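Local coordinates for protein methylocystis parvus OBBP MbnE (Methylocystis parvus OBBP, PDB 5ICQ) that probably binds methanobactin, a copper-chelating natural product, in the periplasm and hands it on for transport into the cell, at residues T289-W294 against E575-H580; K319-F324 against G497-S502; G358-T363 against F571-Q576; K364-E369 against V560-F565. All coordinates share one frame; numbering follows the deposited sequence.

Interaction 1 (T289-W294 against E575-H580); sequences TSTTRW and EQWIAH. With SO4 (sulfate ion), chain E.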
loop_
_atom_site.group_PDB
_atom_site.type_symbol
_atom_site.label_atom_id
_atom_site.label_comp_id
_atom_site.label_asym_id
_atom_site.label_seq_id
_atom_site.Cartn_x
_atom_site.Cartn_y
_atom_site.Cartn_z
ATOM N N THR A 289 2.949 -14.797 6.788
ATOM C CA THR A 289 3.896 -13.708 7.007
ATOM C C THR A 289 4.990 -14.059 8.005
ATOM O O THR A 289 5.886 -13.237 8.228
ATOM C CB THR A 289 3.172 -12.439 7.487
ATOM O OG1 THR A 289 2.327 -12.765 8.593
ATOM C CG2 THR A 289 2.316 -11.851 6.369
ATOM N N SER A 290 4.956 -15.250 8.599
ATOM C CA SER A 290 5.957 -15.682 9.572
ATOM C C SER A 290 7.019 -16.510 8.860
ATOM O O SER A 290 6.698 -17.554 8.284
ATOM C CB SER A 290 5.306 -16.508 10.686
ATOM O OG SER A 290 6.273 -17.320 11.333
ATOM N N THR A 291 8.276 -16.047 8.889
ATOM C CA THR A 291 9.352 -16.831 8.281
ATOM C C THR A 291 9.535 -18.167 8.989
ATOM O O THR A 291 9.848 -19.176 8.346
ATOM C CB THR A 291 10.672 -16.053 8.282
ATOM O OG1 THR A 291 10.954 -15.560 9.597
ATOM C CG2 THR A 291 10.599 -14.892 7.316
ATOM N N THR A 292 9.353 -18.197 10.314
ATOM C CA THR A 292 9.490 -19.457 11.045
ATOM C C THR A 292 8.444 -20.469 10.595
ATOM O O THR A 292 8.756 -21.643 10.359
ATOM C CB THR A 292 9.378 -19.212 12.553
ATOM O OG1 THR A 292 10.342 -18.228 12.952
ATOM C CG2 THR A 292 9.639 -20.501 13.326
ATOM N N ARG A 293 7.186 -20.032 10.481
ATOM C CA ARG A 293 6.125 -20.958 10.109
ATOM C C ARG A 293 6.277 -21.397 8.661
ATOM O O ARG A 293 6.151 -22.586 8.351
ATOM C CB ARG A 293 4.762 -20.305 10.340
ATOM C CG ARG A 293 3.626 -21.266 10.578
ATOM C CD ARG A 293 2.599 -20.593 11.475
ATOM N NE ARG A 293 2.337 -19.237 11.025
ATOM C CZ ARG A 293 1.863 -18.271 11.801
ATOM N NH1 ARG A 293 1.595 -18.513 13.080
ATOM N NH2 ARG A 293 1.671 -17.062 11.295
ATOM N N TRP A 294 6.564 -20.451 7.764
ATOM C CA TRP A 294 6.810 -20.806 6.370
ATOM C C TRP A 294 7.954 -21.796 6.269
ATOM O O TRP A 294 7.875 -22.772 5.512
ATOM C CB TRP A 294 7.109 -19.539 5.559
ATOM C CG TRP A 294 7.091 -19.703 4.050
ATOM C CD1 TRP A 294 8.139 -19.503 3.197
ATOM C CD2 TRP A 294 5.967 -20.077 3.226
ATOM N NE1 TRP A 294 7.739 -19.726 1.892
ATOM C CE2 TRP A 294 6.412 -20.074 1.885
ATOM C CE3 TRP A 294 4.629 -20.400 3.492
ATOM C CZ2 TRP A 294 5.567 -20.389 0.811
ATOM C CZ3 TRP A 294 3.787 -20.704 2.427
ATOM C CH2 TRP A 294 4.264 -20.698 1.100
ATOM N N GLU A 575 8.265 -12.718 -2.935
ATOM C CA GLU A 575 7.021 -13.366 -3.314
ATOM C C GLU A 575 6.029 -13.340 -2.162
ATOM O O GLU A 575 6.395 -13.180 -0.993
ATOM C CB GLU A 575 7.263 -14.823 -3.739
ATOM C CG GLU A 575 7.993 -14.958 -5.053
ATOM C CD GLU A 575 9.470 -15.260 -4.875
ATOM O OE1 GLU A 575 9.853 -15.808 -3.816
ATOM O OE2 GLU A 575 10.246 -14.958 -5.805
ATOM N N GLN A 576 4.760 -13.519 -2.514
ATOM C CA GLN A 576 3.701 -13.714 -1.536
ATOM C C GLN A 576 3.548 -15.200 -1.230
ATOM O O GLN A 576 3.458 -16.021 -2.148
ATOM C CB GLN A 576 2.386 -13.136 -2.059
ATOM C CG GLN A 576 1.271 -13.176 -1.019
ATOM C CD GLN A 576 0.028 -12.434 -1.468
ATOM O OE1 GLN A 576 0.107 -11.453 -2.216
ATOM N NE2 GLN A 576 -1.127 -12.902 -1.020
ATOM N N TRP A 577 3.545 -15.546 0.056
ATOM C CA TRP A 577 3.458 -16.931 0.511
ATOM C C TRP A 577 2.008 -17.223 0.882
ATOM O O TRP A 577 1.447 -16.563 1.766
ATOM C CB TRP A 577 4.379 -17.165 1.716
ATOM C CG TRP A 577 5.789 -16.687 1.481
ATOM C CD1 TRP A 577 6.441 -16.606 0.275
ATOM C CD2 TRP A 577 6.709 -16.207 2.467
ATOM N NE1 TRP A 577 7.713 -16.109 0.457
ATOM C CE2 TRP A 577 7.898 -15.844 1.791
ATOM C CE3 TRP A 577 6.644 -16.043 3.857
ATOM C CZ2 TRP A 577 9.016 -15.347 2.459
ATOM C CZ3 TRP A 577 7.756 -15.540 4.521
ATOM C CH2 TRP A 577 8.927 -15.196 3.818
ATOM N N ILE A 578 1.387 -18.180 0.185
ATOM C CA ILE A 578 -0.008 -18.518 0.445
ATOM C C ILE A 578 -0.164 -20.025 0.608
ATOM O O ILE A 578 0.690 -20.818 0.206
ATOM C CB ILE A 578 -0.959 -18.003 -0.662
ATOM C CG1 ILE A 578 -0.802 -18.836 -1.933
ATOM C CG2 ILE A 578 -0.699 -16.516 -0.963
ATOM C CD1 ILE A 578 -1.876 -18.530 -3.007
ATOM N N ALA A 579 -1.280 -20.417 1.217
ATOM C CA ALA A 579 -1.674 -21.815 1.280
ATOM C C ALA A 579 -3.185 -21.878 1.176
ATOM O O ALA A 579 -3.880 -20.939 1.570
ATOM C CB ALA A 579 -1.203 -22.504 2.568
ATOM N N HIS A 580 -3.694 -22.987 0.639
ATOM C CA HIS A 580 -5.125 -23.058 0.391
ATOM C C HIS A 580 -5.569 -24.506 0.243
ATOM O O HIS A 580 -4.781 -25.384 -0.120
ATOM C CB HIS A 580 -5.502 -22.270 -0.868
ATOM C CG HIS A 580 -4.797 -22.742 -2.095
ATOM N ND1 HIS A 580 -5.267 -23.783 -2.868
ATOM C CD2 HIS A 580 -3.650 -22.324 -2.684
ATOM C CE1 HIS A 580 -4.441 -23.987 -3.878
ATOM N NE2 HIS A 580 -3.450 -23.118 -3.789
HETATM S S SO4 E . 1.999 -14.584 14.018
HETATM O O1 SO4 E . 0.736 -13.865 14.147
HETATM O O2 SO4 E . 2.963 -14.053 14.977
HETATM O O3 SO4 E . 1.791 -16.004 14.282
HETATM O O4 SO4 E . 2.506 -14.401 12.662
#
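The first turn of helix 291-296 lies beside strand 576-581 with no hydrogen bond between 289-294 and 575-580, and brings Trp294 over Trp577. The two indoles are almost parallel, with their planes at 6°. They form an offset stack in which the five-membered rings overlap, centroids 3.9 Å apart. Because of this shift the six-membered ring of Trp294 lies over the aliphatic part of the other side chain: Trp577 CB stands 3.3 Å from its centroid, practically on the ring normal, a CH-pi contact. Beyond it, at the ring edge, Trp294 CH2 reaches Ile578 O at 3.7 Å. Strand 576-581 is the middle strand of a three-stranded antiparallel sheet between 285-288 and 308-313, so the stack fastens the start of the helix to that sheet. Trp294 also has a cation-pi partner in Arg310 and an edge-to-face partner in Tyr298. Thr291 CG2 comes to the edge of the Trp577 six-membered ring, near its plane, 3.9 Å from Trp577 CH2. At the head of the helix Ser290 is the N-cap: its OG, anti to the backbone N (chi1 159°), accepts from Arg293 N at 3.0 Å. The Arg293 chain bends at chi3, and NH1 donates to sulfate O3 at 2.8 Å; NH2 adds two weak bonds to this ion, probably from the crystallisation liquor, and a salt bridge to Glu288.

Interaction 2 (K319-F324 against G497-S502); sequences KGLNGF and GQYVAS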
loop_
_atom_site.group_PDB
_atom_site.type_symbol
_atom_site.label_atom_id
_atom_site.label_comp_id
_atom_site.label_asym_id
_atom_site.label_seq_id
_atom_site.Cartn_x
_atom_site.Cartn_y
_atom_site.Cartn_z
ATOM N N LYS A 319 7.976 -3.398 -4.437
ATOM C CA LYS A 319 8.247 -3.862 -3.084
ATOM C C LYS A 319 8.947 -2.759 -2.300
ATOM O O LYS A 319 9.459 -1.790 -2.873
ATOM C CB LYS A 319 9.123 -5.117 -3.098
ATOM C CG LYS A 319 8.548 -6.282 -3.908
ATOM C CD LYS A 319 7.368 -6.905 -3.178
ATOM C CE LYS A 319 6.767 -8.047 -3.975
ATOM N NZ LYS A 319 6.363 -7.601 -5.342
ATOM N N GLY A 320 8.988 -2.931 -0.982
ATOM C CA GLY A 320 9.589 -1.935 -0.109
ATOM C C GLY A 320 8.585 -0.847 0.235
ATOM O O GLY A 320 7.436 -0.923 -0.195
ATOM N N LEU A 321 8.990 0.149 1.022
ATOM C CA LEU A 321 10.291 0.162 1.689
ATOM C C LEU A 321 10.067 0.422 3.181
ATOM O O LEU A 321 9.347 1.358 3.557
ATOM C CB LEU A 321 11.223 1.236 1.095
ATOM C CG LEU A 321 12.610 1.437 1.759
ATOM C CD1 LEU A 321 13.636 1.968 0.750
ATOM C CD2 LEU A 321 12.544 2.388 2.973
ATOM N N ASN A 322 10.671 -0.422 4.012
ATOM C CA ASN A 322 10.830 -0.199 5.442
ATOM C C ASN A 322 12.301 0.072 5.713
ATOM O O ASN A 322 13.169 -0.392 4.970
ATOM C CB ASN A 322 10.416 -1.421 6.275
ATOM C CG ASN A 322 9.031 -1.906 5.966
ATOM O OD1 ASN A 322 8.128 -1.116 5.703
ATOM N ND2 ASN A 322 8.847 -3.223 6.014
ATOM N N GLY A 323 12.591 0.804 6.783
ATOM C CA GLY A 323 13.995 1.059 7.070
ATOM C C GLY A 323 14.193 1.734 8.406
ATOM O O GLY A 323 13.244 2.220 9.028
ATOM N N PHE A 324 15.458 1.754 8.843
ATOM C CA PHE A 324 15.859 2.621 9.944
ATOM C C PHE A 324 15.840 4.065 9.465
ATOM O O PHE A 324 16.571 4.417 8.537
ATOM C CB PHE A 324 17.269 2.277 10.443
ATOM C CG PHE A 324 17.382 0.952 11.151
ATOM C CD1 PHE A 324 16.888 0.791 12.446
ATOM C CD2 PHE A 324 18.038 -0.110 10.547
ATOM C CE1 PHE A 324 17.009 -0.433 13.113
ATOM C CE2 PHE A 324 18.185 -1.324 11.211
ATOM C CZ PHE A 324 17.664 -1.481 12.504
ATOM N N GLY A 497 10.676 2.879 10.213
ATOM C CA GLY A 497 9.528 3.474 9.569
ATOM C C GLY A 497 9.175 2.726 8.301
ATOM O O GLY A 497 9.984 1.983 7.748
ATOM N N GLN A 498 7.947 2.947 7.837
ATOM C CA GLN A 498 7.427 2.273 6.656
ATOM C C GLN A 498 7.001 3.291 5.603
ATOM O O GLN A 498 6.331 4.282 5.920
ATOM C CB GLN A 498 6.255 1.374 7.053
ATOM C CG GLN A 498 5.609 0.648 5.910
ATOM C CD GLN A 498 4.708 -0.481 6.379
ATOM O OE1 GLN A 498 3.593 -0.247 6.847
ATOM N NE2 GLN A 498 5.193 -1.717 6.254
ATOM N N TYR A 499 7.394 3.040 4.345
ATOM C CA TYR A 499 7.029 3.859 3.176
ATOM C C TYR A 499 6.571 2.877 2.095
ATOM O O TYR A 499 7.346 2.535 1.207
ATOM C CB TYR A 499 8.213 4.709 2.694
ATOM C CG TYR A 499 8.735 5.645 3.758
ATOM C CD1 TYR A 499 9.676 5.217 4.689
ATOM C CD2 TYR A 499 8.254 6.942 3.854
ATOM C CE1 TYR A 499 10.140 6.070 5.684
ATOM C CE2 TYR A 499 8.724 7.811 4.839
ATOM C CZ TYR A 499 9.671 7.366 5.743
ATOM O OH TYR A 499 10.133 8.210 6.734
ATOM N N VAL A 500 5.327 2.399 2.201
ATOM C CA VAL A 500 4.876 1.300 1.344
ATOM C C VAL A 500 4.851 1.745 -0.113
ATOM O O VAL A 500 4.226 2.756 -0.453
ATOM C CB VAL A 500 3.487 0.809 1.785
ATOM C CG1 VAL A 500 2.909 -0.160 0.739
ATOM C CG2 VAL A 500 3.547 0.138 3.155
ATOM N N ALA A 501 5.526 0.985 -0.981
ATOM C CA ALA A 501 5.551 1.303 -2.406
ATOM C C ALA A 501 4.208 1.002 -3.057
ATOM O O ALA A 501 3.516 0.049 -2.699
ATOM C CB ALA A 501 6.634 0.502 -3.138
ATOM N N SER A 502 3.855 1.813 -4.041
ATOM C CA SER A 502 2.656 1.590 -4.826
ATOM C C SER A 502 3.045 1.602 -6.295
ATOM O O SER A 502 4.064 2.183 -6.671
ATOM C CB SER A 502 1.597 2.657 -4.509
ATOM O OG SER A 502 1.074 3.255 -5.672
#
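Five backbone hydrogen bonds tie Gly320, Leu321 and Gly323 to Gly497, Tyr499 and Ala501 along two antiparallel chains. Gly323 and Gly497 form a hydrogen-bonded pair, bound both ways. Further along, Tyr499 N donates to Leu321 O at 2.7 Å and Leu321 N returns a bond to Tyr499 O at 2.9 Å, the latter rising 50° out of the carbonyl plane. Ala501 N then closes on Gly320 O at 2.8 Å. This last part of the ladder runs past the regular strands, and the peptide between Gly320 and Leu321 is cis. The paired strands are 322-326 and 494-498, neighbours in the mixed sheet of this family 5 solute-binding fold, and strand 567-572 borders 322-326 as well. Among side chains the polar link is between Asn322 and Gln498, a non-hydrogen-bonded pair whose side chains run alongside each other in the same direction. Gln498 NE2 donates to Asn322 OD1 at 3.0 Å, close to its own amide plane, while the two amides are turned 37° apart. In Gln498, CG anti to the backbone N (chi1 179°) comes to 3.1 Å from Asn322 OD1. A methyl meets a backbone carbonyl where Ala501 CB packs 3.4 Å from Gly320 O. Apolar contact is looser: Leu321 CD2 lies 4.4 Å from Tyr499 CD1, and the Tyr499 ring stacks on Trp513.

Interaction 3 (G358-T363 against F571-Q576); sequences GLYTRT and FHASEQ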
loop_
_atom_site.group_PDB
_atom_site.type_symbol
_atom_site.label_atom_id
_atom_site.label_comp_id
_atom_site.label_asym_id
_atom_site.label_seq_id
_atom_site.Cartn_x
_atom_site.Cartn_y
_atom_site.Cartn_z
ATOM N N GLY A 358 16.842 -17.093 5.933
ATOM C CA GLY A 358 17.321 -16.693 4.620
ATOM C C GLY A 358 16.243 -16.352 3.616
ATOM O O GLY A 358 16.530 -16.268 2.419
ATOM N N LEU A 359 15.017 -16.110 4.068
ATOM C CA LEU A 359 13.888 -15.993 3.151
ATOM C C LEU A 359 13.683 -14.593 2.587
ATOM O O LEU A 359 12.926 -14.437 1.620
ATOM C CB LEU A 359 12.599 -16.429 3.857
ATOM C CG LEU A 359 12.553 -17.936 4.147
ATOM C CD1 LEU A 359 11.381 -18.261 5.056
ATOM C CD2 LEU A 359 12.465 -18.741 2.844
ATOM N N TYR A 360 14.301 -13.573 3.163
ATOM C CA TYR A 360 14.058 -12.215 2.710
ATOM C C TYR A 360 15.116 -11.762 1.713
ATOM O O TYR A 360 16.149 -12.404 1.521
ATOM C CB TYR A 360 14.015 -11.263 3.897
ATOM C CG TYR A 360 12.757 -11.361 4.724
ATOM C CD1 TYR A 360 11.508 -11.423 4.132
ATOM C CD2 TYR A 360 12.826 -11.362 6.112
ATOM C CE1 TYR A 360 10.352 -11.476 4.903
ATOM C CE2 TYR A 360 11.685 -11.413 6.883
ATOM C CZ TYR A 360 10.458 -11.474 6.285
ATOM O OH TYR A 360 9.336 -11.519 7.084
ATOM N N THR A 361 14.840 -10.623 1.074
ATOM C CA THR A 361 15.787 -10.005 0.160
ATOM C C THR A 361 15.936 -8.532 0.526
ATOM O O THR A 361 14.979 -7.896 0.979
ATOM C CB THR A 361 15.331 -10.181 -1.316
ATOM O OG1 THR A 361 16.321 -9.634 -2.198
ATOM C CG2 THR A 361 14.040 -9.477 -1.557
ATOM N N ARG A 362 17.144 -7.995 0.360
ATOM C CA ARG A 362 17.379 -6.601 0.733
ATOM C C ARG A 362 16.516 -5.673 -0.113
ATOM O O ARG A 362 16.381 -5.865 -1.323
ATOM C CB ARG A 362 18.855 -6.236 0.550
ATOM C CG ARG A 362 19.250 -4.893 1.210
ATOM C CD ARG A 362 19.378 -5.054 2.752
ATOM N NE ARG A 362 19.484 -3.764 3.442
ATOM C CZ ARG A 362 20.633 -3.130 3.690
ATOM N NH1 ARG A 362 21.792 -3.667 3.323
ATOM N NH2 ARG A 362 20.620 -1.953 4.304
ATOM N N THR A 363 15.923 -4.664 0.532
ATOM C CA THR A 363 15.237 -3.600 -0.195
ATOM C C THR A 363 16.249 -2.585 -0.728
ATOM O O THR A 363 17.052 -2.029 0.035
ATOM C CB THR A 363 14.212 -2.922 0.711
ATOM O OG1 THR A 363 13.257 -3.904 1.137
ATOM C CG2 THR A 363 13.481 -1.804 -0.049
ATOM N N PHE A 571 14.276 -4.827 4.358
ATOM C CA PHE A 571 14.168 -6.020 3.516
ATOM C C PHE A 571 12.704 -6.397 3.313
ATOM O O PHE A 571 11.815 -5.914 4.019
ATOM C CB PHE A 571 14.949 -7.178 4.138
ATOM C CG PHE A 571 14.719 -7.321 5.618
ATOM C CD1 PHE A 571 13.662 -8.068 6.098
ATOM C CD2 PHE A 571 15.559 -6.691 6.526
ATOM C CE1 PHE A 571 13.442 -8.193 7.466
ATOM C CE2 PHE A 571 15.347 -6.814 7.890
ATOM C CZ PHE A 571 14.292 -7.562 8.358
ATOM N N HIS A 572 12.467 -7.285 2.341
ATOM C CA HIS A 572 11.113 -7.672 1.975
ATOM C C HIS A 572 11.138 -9.094 1.434
ATOM O O HIS A 572 12.195 -9.648 1.140
ATOM C CB HIS A 572 10.521 -6.702 0.941
ATOM C CG HIS A 572 11.258 -6.699 -0.364
ATOM N ND1 HIS A 572 12.300 -5.835 -0.631
ATOM C CD2 HIS A 572 11.107 -7.462 -1.474
ATOM C CE1 HIS A 572 12.763 -6.069 -1.846
ATOM N NE2 HIS A 572 12.058 -7.052 -2.382
ATOM N N ALA A 573 9.947 -9.695 1.326
ATOM C CA ALA A 573 9.786 -10.971 0.646
ATOM C C ALA A 573 9.519 -10.704 -0.834
ATOM O O ALA A 573 8.649 -9.893 -1.174
ATOM C CB ALA A 573 8.635 -11.770 1.264
ATOM N N SER A 574 10.283 -11.359 -1.711
ATOM C CA SER A 574 10.095 -11.126 -3.139
ATOM C C SER A 574 8.782 -11.704 -3.624
ATOM O O SER A 574 8.242 -11.239 -4.630
ATOM C CB SER A 574 11.254 -11.720 -3.945
ATOM O OG SER A 574 12.431 -10.954 -3.778
ATOM N N GLU A 575 8.265 -12.718 -2.935
ATOM C CA GLU A 575 7.021 -13.366 -3.314
ATOM C C GLU A 575 6.029 -13.340 -2.162
ATOM O O GLU A 575 6.395 -13.180 -0.993
ATOM C CB GLU A 575 7.263 -14.823 -3.739
ATOM C CG GLU A 575 7.993 -14.958 -5.053
ATOM C CD GLU A 575 9.470 -15.260 -4.875
ATOM O OE1 GLU A 575 9.853 -15.808 -3.816
ATOM O OE2 GLU A 575 10.246 -14.958 -5.805
ATOM N N GLN A 576 4.760 -13.519 -2.514
ATOM C CA GLN A 576 3.701 -13.714 -1.536
ATOM C C GLN A 576 3.548 -15.200 -1.230
ATOM O O GLN A 576 3.458 -16.021 -2.148
ATOM C CB GLN A 576 2.386 -13.136 -2.059
ATOM C CG GLN A 576 1.271 -13.176 -1.019
ATOM C CD GLN A 576 0.028 -12.434 -1.468
ATOM O OE1 GLN A 576 0.107 -11.453 -2.216
ATOM N NE2 GLN A 576 -1.127 -12.902 -1.020
HETATM O O HOH W 1 12.509 -12.918 -0.666
HETATM O O HOH W 2 11.481 -3.052 2.934
#
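His572 is approached by two threonines from different directions. The methyl of Thr361 sits over one face of the imidazole, CG2 3.6 Å from the centroid and shifted toward the NE2 rim, a CH-pi contact between side chains that lie alongside each other. Thr363 comes to the ring edge instead, where its OG1 and His572 ND1 are hydrogen-bonded at 2.8 Å. A torsion that sets CG of His572 between its backbone N and carbonyl carbon (chi1 63°) turns one face to Thr361 and the ND1 edge to Thr363. Tyr360 and Phe571 cross obliquely, planes at 33°, with Tyr360 CD2 3.4 Å from Phe571 CD1; Tyr360 CE1 continues to Ala573 CB. Thr361 and His572 form a hydrogen-bonded antiparallel pair: Thr361 N donates to His572 O at 2.8 Å and His572 N returns the bond to Thr361 O, which makes strand 361-362 a short partner of 567-572. One water joins Leu359 O to Ser574 N. His572 NE2 is hydrogen-bonded to Glu369, which also bonds Ser574 OG. Gripped at both ring nitrogens, the imidazole is fixed in rotation, and the carboxylate beside it would probably raise its basicity.

Interaction 4 (K364-E369 against V560-F565); sequences KSFFDE and VLLSGF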
loop_
_atom_site.group_PDB
_atom_site.type_symbol
_atom_site.label_atom_id
_atom_site.label_comp_id
_atom_site.label_asym_id
_atom_site.label_seq_id
_atom_site.Cartn_x
_atom_site.Cartn_y
_atom_site.Cartn_z
ATOM N N LYS A 364 16.218 -2.346 -2.042
ATOM C CA LYS A 364 17.231 -1.517 -2.691
ATOM C C LYS A 364 16.677 -0.228 -3.270
ATOM O O LYS A 364 17.447 0.560 -3.827
ATOM C CB LYS A 364 17.932 -2.316 -3.806
ATOM C CG LYS A 364 18.518 -3.629 -3.323
ATOM C CD LYS A 364 19.591 -4.173 -4.261
ATOM C CE LYS A 364 19.001 -4.808 -5.498
ATOM N NZ LYS A 364 20.023 -5.636 -6.213
ATOM N N SER A 365 15.375 0.011 -3.152
ATOM C CA SER A 365 14.726 1.110 -3.846
ATOM C C SER A 365 13.424 1.401 -3.122
ATOM O O SER A 365 12.875 0.525 -2.445
ATOM C CB SER A 365 14.475 0.744 -5.323
ATOM O OG SER A 365 13.501 1.580 -5.921
ATOM N N PHE A 366 12.947 2.641 -3.245
ATOM C CA PHE A 366 11.615 2.942 -2.733
ATOM C C PHE A 366 10.512 2.341 -3.589
ATOM O O PHE A 366 9.360 2.322 -3.151
ATOM C CB PHE A 366 11.421 4.459 -2.603
ATOM C CG PHE A 366 12.138 5.034 -1.423
ATOM C CD1 PHE A 366 13.461 5.432 -1.524
ATOM C CD2 PHE A 366 11.503 5.097 -0.185
ATOM C CE1 PHE A 366 14.145 5.921 -0.399
ATOM C CE2 PHE A 366 12.165 5.594 0.922
ATOM C CZ PHE A 366 13.485 6.009 0.813
ATOM N N PHE A 367 10.837 1.842 -4.781
ATOM C CA PHE A 367 9.877 1.159 -5.650
ATOM C C PHE A 367 10.550 -0.100 -6.190
ATOM O O PHE A 367 10.699 -0.293 -7.394
ATOM C CB PHE A 367 9.399 2.089 -6.770
ATOM C CG PHE A 367 8.792 3.352 -6.256
ATOM C CD1 PHE A 367 7.440 3.409 -5.943
ATOM C CD2 PHE A 367 9.582 4.469 -6.026
ATOM C CE1 PHE A 367 6.888 4.565 -5.435
ATOM C CE2 PHE A 367 9.032 5.631 -5.521
ATOM C CZ PHE A 367 7.685 5.677 -5.220
ATOM N N ASP A 368 10.956 -0.978 -5.273
ATOM C CA ASP A 368 11.888 -2.044 -5.615
ATOM C C ASP A 368 11.208 -3.130 -6.451
ATOM O O ASP A 368 9.991 -3.330 -6.385
ATOM C CB ASP A 368 12.482 -2.652 -4.336
ATOM C CG ASP A 368 13.841 -3.274 -4.562
ATOM O OD1 ASP A 368 14.392 -3.113 -5.663
ATOM O OD2 ASP A 368 14.369 -3.913 -3.629
ATOM N N GLU A 369 12.022 -3.832 -7.242
ATOM C CA GLU A 369 11.580 -4.968 -8.055
ATOM C C GLU A 369 10.425 -4.581 -8.976
ATOM O O GLU A 369 9.400 -5.264 -9.050
ATOM C CB GLU A 369 11.196 -6.151 -7.163
ATOM C CG GLU A 369 12.315 -6.622 -6.258
ATOM C CD GLU A 369 12.090 -8.046 -5.788
ATOM O OE1 GLU A 369 12.222 -8.307 -4.578
ATOM O OE2 GLU A 369 11.767 -8.905 -6.639
ATOM N N VAL A 560 16.593 10.647 -6.147
ATOM C CA VAL A 560 16.734 11.760 -5.205
ATOM C C VAL A 560 16.502 11.290 -3.774
ATOM O O VAL A 560 17.255 11.646 -2.860
ATOM C CB VAL A 560 15.779 12.906 -5.588
ATOM C CG1 VAL A 560 15.785 13.993 -4.515
ATOM C CG2 VAL A 560 16.172 13.510 -6.955
ATOM N N LEU A 561 15.465 10.481 -3.551
ATOM C CA LEU A 561 15.225 9.954 -2.207
ATOM C C LEU A 561 16.406 9.129 -1.722
ATOM O O LEU A 561 16.869 9.293 -0.586
ATOM C CB LEU A 561 13.961 9.098 -2.194
ATOM C CG LEU A 561 12.618 9.810 -2.348
ATOM C CD1 LEU A 561 11.489 8.771 -2.256
ATOM C CD2 LEU A 561 12.461 10.883 -1.262
ATOM N N LEU A 562 16.883 8.203 -2.554
ATOM C CA LEU A 562 17.985 7.343 -2.128
ATOM C C LEU A 562 19.240 8.157 -1.847
ATOM O O LEU A 562 19.998 7.833 -0.924
ATOM C CB LEU A 562 18.270 6.276 -3.192
ATOM C CG LEU A 562 17.166 5.232 -3.364
ATOM C CD1 LEU A 562 17.384 4.394 -4.653
ATOM C CD2 LEU A 562 17.142 4.314 -2.145
ATOM N N SER A 563 19.489 9.201 -2.652
ATOM C CA SER A 563 20.703 10.000 -2.515
ATOM C C SER A 563 20.723 10.828 -1.244
ATOM O O SER A 563 21.786 11.346 -0.887
ATOM C CB SER A 563 20.878 10.932 -3.717
ATOM O OG SER A 563 21.187 10.173 -4.867
ATOM N N GLY A 564 19.587 10.979 -0.573
ATOM C CA GLY A 564 19.562 11.657 0.706
ATOM C C GLY A 564 19.917 10.787 1.889
ATOM O O GLY A 564 20.208 11.318 2.967
ATOM N N PHE A 565 19.913 9.464 1.719
ATOM C CA PHE A 565 20.211 8.545 2.816
ATOM C C PHE A 565 19.388 8.899 4.051
ATOM O O PHE A 565 19.896 8.980 5.175
ATOM C CB PHE A 565 21.717 8.530 3.108
ATOM C CG PHE A 565 22.512 8.076 1.923
ATOM C CD1 PHE A 565 22.684 6.723 1.679
ATOM C CD2 PHE A 565 22.986 8.996 0.985
ATOM C CE1 PHE A 565 23.374 6.289 0.540
ATOM C CE2 PHE A 565 23.675 8.573 -0.150
ATOM C CZ PHE A 565 23.868 7.218 -0.373
#
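One face of the Phe366 ring receives the methyl CD1 of Leu561, 4.0 Å from the ring centroid and 17° off its normal, a CH-pi contact displaced toward the rim. The two side chains cross at about a right angle, and Leu561 CB also touches the phenyl group, 3.7 Å from Phe366 CE1. Leu562 arrives obliquely: its side chain slides past the phenylalanine in the opposite direction and places CD2 3.8 Å from Phe366 CE1. The other methyl of Leu562, CD1, packs against the backbone, 3.9 Å from Lys364 O. Further along 560-565, the Phe565 ring carries Leu562 O over its centre, 3.6 Å above the plane. No hydrogen bond crosses between 364-369 and 560-565; the meeting is van der Waals packing, mostly of apolar side chains. The loop is shaped by polar bonds of its own. Ser365 OG accepts from Phe367 N at 2.9 Å, an ST turn, and is also bonded to Asp558, which takes the Phe366 backbone N as well. Asp368 OD2, met from above its carboxylate plane, accepts from Lys364 N at 2.9 Å. These bonds hold the backbone from which Phe366 projects toward Leu561 and Leu562 of helix 547-563. Around this meeting Trp513 stands nearly perpendicular to the Phe366 ring, Val567 touches it from strand 567-572, helix 532-543 packs on Leu561 through Ile534, and helix 396-399 reaches Leu562 through Ile398.

In the fold
Interactions 1 and 4 are buried and mostly apolar, each setting an aromatic ring against side chains where a helix meets a strand or loop: stacked indoles in the first, leucine methyls on a phenyl in the other. Interactions 2 and 3 are partly buried and rest on antiparallel backbone bonding in one mixed sheet, where strand 567-572 adjoins both 322-326 and 361-362; interaction 2 lies nearest the chain centre. Interactions 1 and 3 share Glu575 and Gln576 and touch where Thr291 CG2 packs on the Tyr360 ring. The loop 364-369 links interaction 4 to interactions 2 and 3: Asp368 O meets Lys319 N of interaction 2, and Glu369 bonds His572 and Ser574 of interaction 3.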